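Local structure of DUF4974 domain-containing protein (Parabacteroides distasonis, 4M0N) at residues E22-P36 / L43-F55. The protein probably acts as an anti-sigma factor of the FecR family, antagonising a sigma factor; this piece holds the FecR domain and the FecR C-terminal domain. The protein carries 1 engineered substitution. Residues are numbered along the deposited sequence; the frame is centred on the assembly and turned at random. Where two conformers were deposited one is given.
Sequences EISVNHGEHKQVTLP and LNAGTVMRYPTEF. With MG (magnesium ion), chain B.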
ATOM      1  N   GLU A  22     -12.763 -15.191   1.429  1.00 21.06           N
ATOM      2  CA  GLU A  22     -11.576 -14.488   1.747  1.00 21.13           C
ATOM      3  C   GLU A  22     -10.471 -14.940   0.836  1.00 23.03           C
ATOM      4  O   GLU A  22     -10.261 -16.156   0.624  1.00 26.94           O
ATOM      5  CB  GLU A  22     -11.228 -14.801   3.196  1.00 22.33           C
ATOM      6  CG  GLU A  22     -10.077 -14.018   3.719  1.00 22.87           C
ATOM      7  CD  GLU A  22      -9.923 -14.176   5.231  1.00 24.33           C
ATOM      8  OE1 GLU A  22     -10.877 -13.931   6.001  1.00 27.54           O
ATOM      9  OE2 GLU A  22      -8.809 -14.500   5.630  1.00 29.98           O
ATOM     10  N   ILE A  23      -9.759 -13.970   0.293  1.00 22.67           N
ATOM     11  CA  ILE A  23      -8.589 -14.276  -0.480  1.00 24.85           C
ATOM     12  C   ILE A  23      -7.397 -13.601   0.114  1.00 25.33           C
ATOM     13  O   ILE A  23      -7.494 -12.519   0.711  1.00 22.98           O
ATOM     14  CB  ILE A  23      -8.752 -13.875  -1.951  1.00 34.70           C
ATOM     15  CG1 ILE A  23      -9.027 -12.389  -2.105  1.00 36.87           C
ATOM     16  CG2 ILE A  23      -9.897 -14.658  -2.560  1.00 39.67           C
ATOM     17  CD1 ILE A  23      -9.308 -12.001  -3.542  1.00 49.24           C
ATOM     18  N   SER A  24      -6.266 -14.260  -0.054  1.00 23.86           N
ATOM     19  CA  SER A  24      -5.028 -13.738   0.416  1.00 24.23           C
ATOM     20  C   SER A  24      -4.018 -13.910  -0.687  1.00 26.43           C
ATOM     21  O   SER A  24      -4.185 -14.759  -1.589  1.00 27.32           O
ATOM     22  CB  SER A  24      -4.617 -14.464   1.686  1.00 29.84           C
ATOM     23  OG  SER A  24      -4.119 -15.723   1.406  1.00 36.84           O
ATOM     24  N   VAL A  25      -2.981 -13.097  -0.609  1.00 19.71           N
ATOM     25  CA  VAL A  25      -1.935 -13.033  -1.605  1.00 19.23           C
ATOM     26  C   VAL A  25      -0.622 -13.250  -0.903  1.00 18.35           C
ATOM     27  O   VAL A  25      -0.302 -12.568   0.076  1.00 17.15           O
ATOM     28  CB  VAL A  25      -1.927 -11.661  -2.298  1.00 20.57           C
ATOM     29  CG1 VAL A  25      -0.956 -11.655  -3.456  1.00 19.02           C
ATOM     30  CG2 VAL A  25      -3.337 -11.315  -2.789  1.00 21.90           C
ATOM     31  N   ASN A  26       0.132 -14.217  -1.372  1.00 19.14           N
ATOM     32  CA  ASN A  26       1.434 -14.481  -0.800  1.00 21.86           C
ATOM     33  C   ASN A  26       2.417 -13.389  -1.117  1.00 18.76           C
ATOM     34  O   ASN A  26       2.254 -12.613  -2.086  1.00 17.95           O
ATOM     35  CB  ASN A  26       1.992 -15.777  -1.367  1.00 26.60           C
ATOM     36  CG  ASN A  26       1.199 -16.990  -0.944  1.00 30.02           C
ATOM     37  OD1 ASN A  26       0.668 -17.043   0.155  1.00 33.89           O
ATOM     38  ND2 ASN A  26       1.120 -17.966  -1.822  1.00 35.02           N
ATOM     39  N   HIS A  27       3.494 -13.339  -0.343  1.00 21.00           N
ATOM     40  CA  HIS A  27       4.586 -12.442  -0.703  1.00 20.70           C
ATOM     41  C   HIS A  27       5.156 -12.868  -2.069  1.00 19.29           C
ATOM     42  O   HIS A  27       5.209 -14.065  -2.389  1.00 19.72           O
ATOM     43  CB  HIS A  27       5.634 -12.391   0.402  1.00 20.13           C
ATOM     44  CG  HIS A  27       5.137 -11.730   1.650  1.00 21.85           C
ATOM     45  ND1 HIS A  27       5.748 -11.883   2.880  1.00 26.68           N
ATOM     46  CD2 HIS A  27       4.054 -10.946   1.869  1.00 22.91           C
ATOM     47  CE1 HIS A  27       5.082 -11.195   3.792  1.00 25.69           C
ATOM     48  NE2 HIS A  27       4.044 -10.637   3.211  1.00 20.18           N
ATOM     49  N   GLY A  28       5.538 -11.887  -2.886  1.00 20.12           N
ATOM     50  CA  GLY A  28       6.037 -12.149  -4.235  1.00 21.62           C
ATOM     51  C   GLY A  28       4.989 -12.349  -5.309  1.00 23.79           C
ATOM     52  O   GLY A  28       5.324 -12.670  -6.455  1.00 24.93           O
ATOM     53  N   GLU A  29       3.716 -12.139  -4.961  1.00 20.49           N
ATOM     54  CA  GLU A  29       2.599 -12.374  -5.868  1.00 21.21           C
ATOM     55  C   GLU A  29       1.618 -11.211  -5.841  1.00 21.32           C
ATOM     56  O   GLU A  29       1.719 -10.310  -4.989  1.00 17.68           O
ATOM     57  CB  GLU A  29       1.846 -13.653  -5.461  1.00 24.54           C
ATOM     58  CG  GLU A  29       2.707 -14.912  -5.588  1.00 27.67           C
ATOM     59  CD  GLU A  29       1.969 -16.206  -5.311  1.00 33.24           C
ATOM     60  OE1 GLU A  29       0.774 -16.322  -5.658  1.00 32.90           O
ATOM     61  OE2 GLU A  29       2.603 -17.133  -4.766  1.00 37.48           O
ATOM     62  N   HIS A  30       0.688 -11.259  -6.800  1.00 24.30           N
ATOM     63  CA  HIS A  30      -0.492 -10.387  -6.867  1.00 25.73           C
ATOM     64  C   HIS A  30      -1.712 -11.240  -7.143  1.00 30.74           C
ATOM     65  O   HIS A  30      -1.624 -12.406  -7.584  1.00 29.98           O
ATOM     66  CB  HIS A  30      -0.503  -9.435  -8.057  1.00 32.00           C
ATOM     67  CG  HIS A  30       0.525  -8.362  -8.028  1.00 32.04           C
ATOM     68  ND1 HIS A  30       0.782  -7.583  -9.137  1.00 33.90           N
ATOM     69  CD2 HIS A  30       1.378  -7.948  -7.064  1.00 37.91           C
ATOM     70  CE1 HIS A  30       1.756  -6.736  -8.856  1.00 39.75           C
ATOM     71  NE2 HIS A  30       2.139  -6.941  -7.605  1.00 38.21           N
ATOM     72  N   LYS A  31      -2.866 -10.620  -6.975  1.00 28.99           N
ATOM     73  CA  LYS A  31      -4.115 -11.218  -7.413  1.00 25.90           C
ATOM     74  C   LYS A  31      -4.994 -10.101  -7.929  1.00 24.37           C
ATOM     75  O   LYS A  31      -4.842  -8.912  -7.579  1.00 22.54           O
ATOM     76  CB  LYS A  31      -4.835 -11.978  -6.309  1.00 26.13           C
ATOM     77  CG  LYS A  31      -4.130 -13.219  -5.751  1.00 28.76           C
ATOM     78  CD  LYS A  31      -4.071 -14.424  -6.658  1.00 38.51           C
ATOM     79  CE  LYS A  31      -3.351 -15.571  -5.948  1.00 43.32           C
ATOM     80  NZ  LYS A  31      -3.998 -15.953  -4.638  1.00 42.46           N
ATOM     81  N   GLN A  32      -5.896 -10.484  -8.812  1.00 25.32           N
ATOM     82  CA  GLN A  32      -6.869  -9.552  -9.342  1.00 28.12           C
ATOM     83  C   GLN A  32      -8.165 -10.279  -9.244  1.00 28.09           C
ATOM     84  O   GLN A  32      -8.264 -11.471  -9.590  1.00 32.49           O
ATOM     85  CB  GLN A  32      -6.567  -9.104 -10.783  1.00 33.19           C
ATOM     86  CG  GLN A  32      -7.522  -8.015 -11.302  1.00 39.94           C
ATOM     87  CD  GLN A  32      -7.344  -7.682 -12.783  1.00 46.54           C
ATOM     88  OE1 GLN A  32      -6.221  -7.507 -13.262  1.00 52.58           O
ATOM     89  NE2 GLN A  32      -8.458  -7.589 -13.512  1.00 40.83           N
ATOM     90  N   VAL A  33      -9.170  -9.586  -8.755  1.00 21.17           N
ATOM     91  CA  VAL A  33     -10.481 -10.172  -8.627  1.00 24.40           C
ATOM     92  C   VAL A  33     -11.547  -9.186  -9.037  1.00 24.79           C
ATOM     93  O   VAL A  33     -11.423  -7.979  -8.841  1.00 25.46           O
ATOM     94  CB  VAL A  33     -10.744 -10.710  -7.209  1.00 27.89           C
ATOM     95  CG1 VAL A  33     -10.806  -9.579  -6.214  1.00 23.58           C
ATOM     96  CG2 VAL A  33     -12.028 -11.529  -7.149  1.00 36.86           C
ATOM     97  N   THR A  34     -12.591  -9.710  -9.648  1.00 24.52           N
ATOM     98  CA  THR A  34     -13.730  -8.907  -9.949  1.00 26.45           C
ATOM     99  C   THR A  34     -14.813  -9.259  -8.936  1.00 24.21           C
ATOM    100  O   THR A  34     -15.202 -10.429  -8.792  1.00 24.69           O
ATOM    101  CB  THR A  34     -14.205  -9.127 -11.378  1.00 25.18           C
ATOM    102  OG1 THR A  34     -13.117  -8.865 -12.254  1.00 25.87           O
ATOM    103  CG2 THR A  34     -15.316  -8.200 -11.708  1.00 23.63           C
ATOM    104  N   LEU A  35     -15.304  -8.240  -8.245  1.00 23.83           N
ATOM    105  CA  LEU A  35     -16.354  -8.435  -7.267  1.00 23.03           C
ATOM    106  C   LEU A  35     -17.741  -8.583  -7.904  1.00 26.78           C
ATOM    107  O   LEU A  35     -17.931  -8.279  -9.082  1.00 23.63           O
ATOM    108  CB  LEU A  35     -16.335  -7.269  -6.271  1.00 23.46           C
ATOM    109  CG  LEU A  35     -15.071  -7.184  -5.431  1.00 21.93           C
ATOM    110  CD1 LEU A  35     -15.106  -5.943  -4.558  1.00 21.84           C
ATOM    111  CD2 LEU A  35     -14.907  -8.425  -4.567  1.00 26.49           C
ATOM    112  N   PRO A  36     -18.729  -9.045  -7.124  1.00 26.87           N
ATOM    113  CA  PRO A  36     -20.083  -9.279  -7.659  1.00 28.92           C
ATOM    114  C   PRO A  36     -20.753  -8.066  -8.292  1.00 27.98           C
ATOM    115  O   PRO A  36     -21.656  -8.229  -9.118  1.00 29.78           O
ATOM    116  CB  PRO A  36     -20.870  -9.712  -6.421  1.00 30.65           C
ATOM    117  CG  PRO A  36     -19.849 -10.294  -5.517  1.00 30.48           C
ATOM    118  CD  PRO A  36     -18.625  -9.468  -5.715  1.00 27.34           C
ATOM    119  N   LEU A  43      -4.877  -6.886  -5.763  1.00 14.36           N
ATOM    120  CA  LEU A  43      -4.345  -7.086  -4.423  0.50 15.15           C
ATOM    121  C   LEU A  43      -2.849  -7.291  -4.491  1.00 15.26           C
ATOM    122  O   LEU A  43      -2.371  -8.131  -5.248  1.00 16.85           O
ATOM    123  CB  LEU A  43      -4.990  -8.300  -3.776  0.50 16.31           C
ATOM    124  CG  LEU A  43      -6.477  -8.185  -3.498  0.50 16.26           C
ATOM    125  CD1 LEU A  43      -7.296  -8.615  -4.698  0.50 16.83           C
ATOM    126  CD2 LEU A  43      -6.772  -9.057  -2.288  0.50 16.24           C
ATOM    127  N   ASN A  44      -2.108  -6.521  -3.696  1.00 12.86           N
ATOM    128  CA  ASN A  44      -0.653  -6.603  -3.672  1.00 14.61           C
ATOM    129  C   ASN A  44      -0.227  -7.722  -2.725  1.00 14.15           C
ATOM    130  O   ASN A  44      -1.026  -8.230  -1.938  1.00 15.00           O
ATOM    131  CB  ASN A  44      -0.070  -5.279  -3.248  1.00 13.18           C
ATOM    132  CG  ASN A  44       1.379  -5.097  -3.691  1.00 15.05           C
ATOM    133  OD1 ASN A  44       1.945  -5.972  -4.378  1.00 16.37           O
ATOM    134  ND2 ASN A  44       1.978  -3.974  -3.305  1.00 16.25           N
ATOM    135  N   ALA A  45       1.035  -8.103  -2.834  1.00 14.20           N
ATOM    136  CA  ALA A  45       1.664  -9.117  -2.018  1.00 14.83           C
ATOM    137  C   ALA A  45       1.375  -8.916  -0.538  1.00 15.01           C
ATOM    138  O   ALA A  45       1.524  -7.810  -0.013  1.00 14.31           O
ATOM    139  CB  ALA A  45       3.194  -9.037  -2.230  1.00 15.89           C
ATOM    140  N   GLY A  46       0.933  -9.975   0.134  1.00 15.99           N
ATOM    141  CA  GLY A  46       0.786  -9.907   1.590  1.00 16.02           C
ATOM    142  C   GLY A  46      -0.562  -9.470   2.090  1.00 15.86           C
ATOM    143  O   GLY A  46      -0.737  -9.188   3.299  1.00 16.19           O
ATOM    144  N   THR A  47      -1.503  -9.350   1.167  1.00 14.83           N
ATOM    145  CA  THR A  47      -2.819  -8.781   1.451  1.00 13.99           C
ATOM    146  C   THR A  47      -3.898  -9.813   1.614  1.00 15.32           C
ATOM    147  O   THR A  47      -3.884 -10.849   0.956  1.00 17.21           O
ATOM    148  CB  THR A  47      -3.197  -7.850   0.308  1.00 14.03           C
ATOM    149  OG1 THR A  47      -2.163  -6.875   0.191  1.00 13.84           O
ATOM    150  CG2 THR A  47      -4.530  -7.208   0.503  1.00 14.85           C
ATOM    151  N   VAL A  48      -4.851  -9.482   2.478  1.00 15.14           N
ATOM    152  CA  VAL A  48      -6.061 -10.275   2.691  0.50 15.57           C
ATOM    153  C   VAL A  48      -7.267  -9.401   2.475  1.00 16.07           C
ATOM    154  O   VAL A  48      -7.277  -8.243   2.940  1.00 14.78           O
ATOM    155  CB  VAL A  48      -6.175 -10.782   4.129  0.50 16.25           C
ATOM    156  CG1 VAL A  48      -7.334 -11.769   4.234  0.50 15.53           C
ATOM    157  CG2 VAL A  48      -4.875 -11.391   4.592  0.50 17.79           C
ATOM    158  N   MET A  49      -8.262  -9.942   1.771  1.00 15.71           N
ATOM    159  CA  MET A  49      -9.524  -9.284   1.583  1.00 15.87           C
ATOM    160  C   MET A  49     -10.687 -10.275   1.781  1.00 16.50           C
ATOM    161  O   MET A  49     -10.645 -11.423   1.303  1.00 17.36           O
ATOM    162  CB  MET A  49      -9.604  -8.577   0.213  1.00 16.44           C
ATOM    163  CG  MET A  49     -10.941  -7.889  -0.019  1.00 17.15           C
ATOM    164  SD  MET A  49     -11.023  -6.940  -1.551  1.00 20.00           S
ATOM    165  CE  MET A  49     -11.048  -8.234  -2.768  1.00 18.81           C
ATOM    166  N   ARG A  50     -11.720  -9.798   2.469  1.00 16.63           N
ATOM    167  CA  ARG A  50     -12.919 -10.558   2.804  1.00 20.39           C
ATOM    168  C   ARG A  50     -14.090  -9.833   2.171  1.00 21.48           C
ATOM    169  O   ARG A  50     -14.230  -8.611   2.327  1.00 20.37           O
ATOM    170  CB  ARG A  50     -13.024 -10.537   4.351  1.00 25.16           C
ATOM    171  CG  ARG A  50     -13.754 -11.598   5.108  1.00 37.13           C
ATOM    172  CD  ARG A  50     -13.486 -11.327   6.605  1.00 30.00           C
ATOM    173  NE  ARG A  50     -12.075 -11.591   6.919  1.00 26.60           N
ATOM    174  CZ  ARG A  50     -11.139 -10.730   7.322  1.00 30.67           C
ATOM    175  NH1 ARG A  50     -11.384  -9.442   7.535  1.00 27.15           N
ATOM    176  NH2 ARG A  50      -9.905 -11.195   7.514  1.00 30.40           N
ATOM    177  N   TYR A  51     -14.915 -10.567   1.426  1.00 20.21           N
ATOM    178  CA  TYR A  51     -16.058  -9.981   0.721  1.00 21.99           C
ATOM    179  C   TYR A  51     -17.132 -11.039   0.614  1.00 24.57           C
ATOM    180  O   TYR A  51     -16.827 -12.243   0.715  1.00 23.62           O
ATOM    181  CB  TYR A  51     -15.644  -9.460  -0.661  1.00 22.68           C
ATOM    182  CG  TYR A  51     -15.074 -10.518  -1.608  1.00 25.03           C
ATOM    183  CD1 TYR A  51     -13.729 -10.816  -1.598  1.00 24.77           C
ATOM    184  CD2 TYR A  51     -15.879 -11.158  -2.546  1.00 28.73           C
ATOM    185  CE1 TYR A  51     -13.184 -11.758  -2.449  1.00 28.80           C
ATOM    186  CE2 TYR A  51     -15.342 -12.104  -3.421  1.00 33.68           C
ATOM    187  CZ  TYR A  51     -13.982 -12.383  -3.370  1.00 33.60           C
ATOM    188  OH  TYR A  51     -13.390 -13.314  -4.204  1.00 36.54           O
ATOM    189  N   PRO A  52     -18.387 -10.602   0.439  1.00 25.60           N
ATOM    190  CA  PRO A  52     -19.522 -11.506   0.314  1.00 27.14           C
ATOM    191  C   PRO A  52     -19.680 -11.967  -1.145  1.00 27.79           C
ATOM    192  O   PRO A  52     -19.379 -11.225  -2.069  1.00 25.41           O
ATOM    193  CB  PRO A  52     -20.680 -10.632   0.767  1.00 27.23           C
ATOM    194  CG  PRO A  52     -20.337  -9.278   0.269  1.00 26.97           C
ATOM    195  CD  PRO A  52     -18.813  -9.195   0.241  1.00 25.81           C
ATOM    196  N   THR A  53     -20.171 -13.178  -1.370  1.00 31.26           N
ATOM    197  CA  THR A  53     -20.402 -13.623  -2.757  1.00 33.07           C
ATOM    198  C   THR A  53     -21.571 -12.853  -3.433  1.00 33.26           C
ATOM    199  O   THR A  53     -21.710 -12.869  -4.648  1.00 35.80           O
ATOM    200  CB  THR A  53     -20.540 -15.155  -2.820  1.00 36.07           C
ATOM    201  OG1 THR A  53     -21.476 -15.571  -1.833  1.00 34.79           O
ATOM    202  CG2 THR A  53     -19.157 -15.818  -2.542  1.00 39.00           C
ATOM    203  N   GLU A  54     -22.381 -12.165  -2.635  1.00 33.80           N
ATOM    204  CA  GLU A  54     -23.407 -11.246  -3.122  0.50 34.53           C
ATOM    205  C   GLU A  54     -23.484 -10.048  -2.175  1.00 34.03           C
ATOM    206  O   GLU A  54     -23.424 -10.239  -0.962  1.00 31.52           O
ATOM    207  CB  GLU A  54     -24.753 -11.984  -3.156  0.50 38.38           C
ATOM    208  CG  GLU A  54     -25.939 -11.202  -3.693  0.50 40.33           C
ATOM    209  CD  GLU A  54     -27.102 -12.119  -4.067  0.50 43.16           C
ATOM    210  OE1 GLU A  54     -26.923 -13.357  -4.038  0.50 42.00           O
ATOM    211  OE2 GLU A  54     -28.194 -11.612  -4.398  0.50 44.84           O
ATOM    212  N   PHE A  55     -23.623  -8.835  -2.712  1.00 33.40           N
ATOM    213  CA  PHE A  55     -23.788  -7.637  -1.891  1.00 35.11           C
ATOM    214  C   PHE A  55     -25.302  -7.491  -1.649  1.00 40.50           C
ATOM    215  O   PHE A  55     -26.026  -6.966  -2.499  1.00 43.59           O
ATOM    216  CB  PHE A  55     -23.248  -6.382  -2.598  1.00 31.63           C
ATOM    217  CG  PHE A  55     -21.742  -6.312  -2.681  1.00 26.86           C
ATOM    218  CD1 PHE A  55     -20.975  -6.343  -1.521  1.00 25.70           C
ATOM    219  CD2 PHE A  55     -21.096  -6.142  -3.906  1.00 26.69           C
ATOM    220  CE1 PHE A  55     -19.586  -6.230  -1.588  1.00 22.74           C
ATOM    221  CE2 PHE A  55     -19.711  -6.054  -3.976  1.00 24.71           C
ATOM    222  CZ  PHE A  55     -18.968  -6.097  -2.827  1.00 23.99           C
TER
HETATM  223 MG    MG B 401       0.140  -9.596   5.129  1.00 15.30          MG
HETATM  224  O   HOH W   1      -1.366 -12.656   2.568  1.00 23.09           O
HETATM  225  O   HOH W   2       2.005  -9.087   4.465  1.00 17.63           O
HETATM  226  O   HOH W   3      -1.691 -10.136   5.744  1.00 16.18           O
HETATM  227  O   HOH W   4      -0.025  -7.732   5.928  1.00 17.15           O
HETATM  228  O   HOH W   5       0.542 -11.605   4.463  1.00 18.76           O
HETATM  229  O   HOH W   6       1.054 -10.201   7.010  1.00 15.72           O
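Two facing beta sheets of the FecR domain meet along one edge, where antiparallel ladders pair Ile23 with Met49 in one sheet and Lys31 with Leu43 in the other. Type II turns at Asn26-Glu29 and Asn44-Thr47 carry both segments across from sheet to sheet. The Ile23-Met49 pair is joined by two backbone hydrogen bonds, and Leu43 N reaches Lys31 O at 2.7 Å. Between the sheets, in the conformer given, the two methyls of Leu43 part, CD2 toward Ile23 CG1 and CD1 toward Val33 CG1, while its CB packs on Val25 CG2 at 3.6 Å. Met49, its chain bent at chi3 (71°), brings CE within 3.7 Å of Val33 CG1. Leu35 CD2 sits over one face of the Tyr51 ring in a CH-pi contact, 3.7 Å from the centroid, while Ile23 CD1 lies at the ring edge. On the other side of the first sheet, Arg50 NE donates a 2.8 Å hydrogen bond to Glu22 OE1 within a salt bridge, meeting the oxygen from above the carboxylate plane; Arg50 NH1 also pairs with Glu63. At the turns, the edge of the His27 ring abuts Gly46, whose carbonyl O binds magnesium at 2.1 Å; five waters complete the shell, one of them 2.9 Å from His27 NE2.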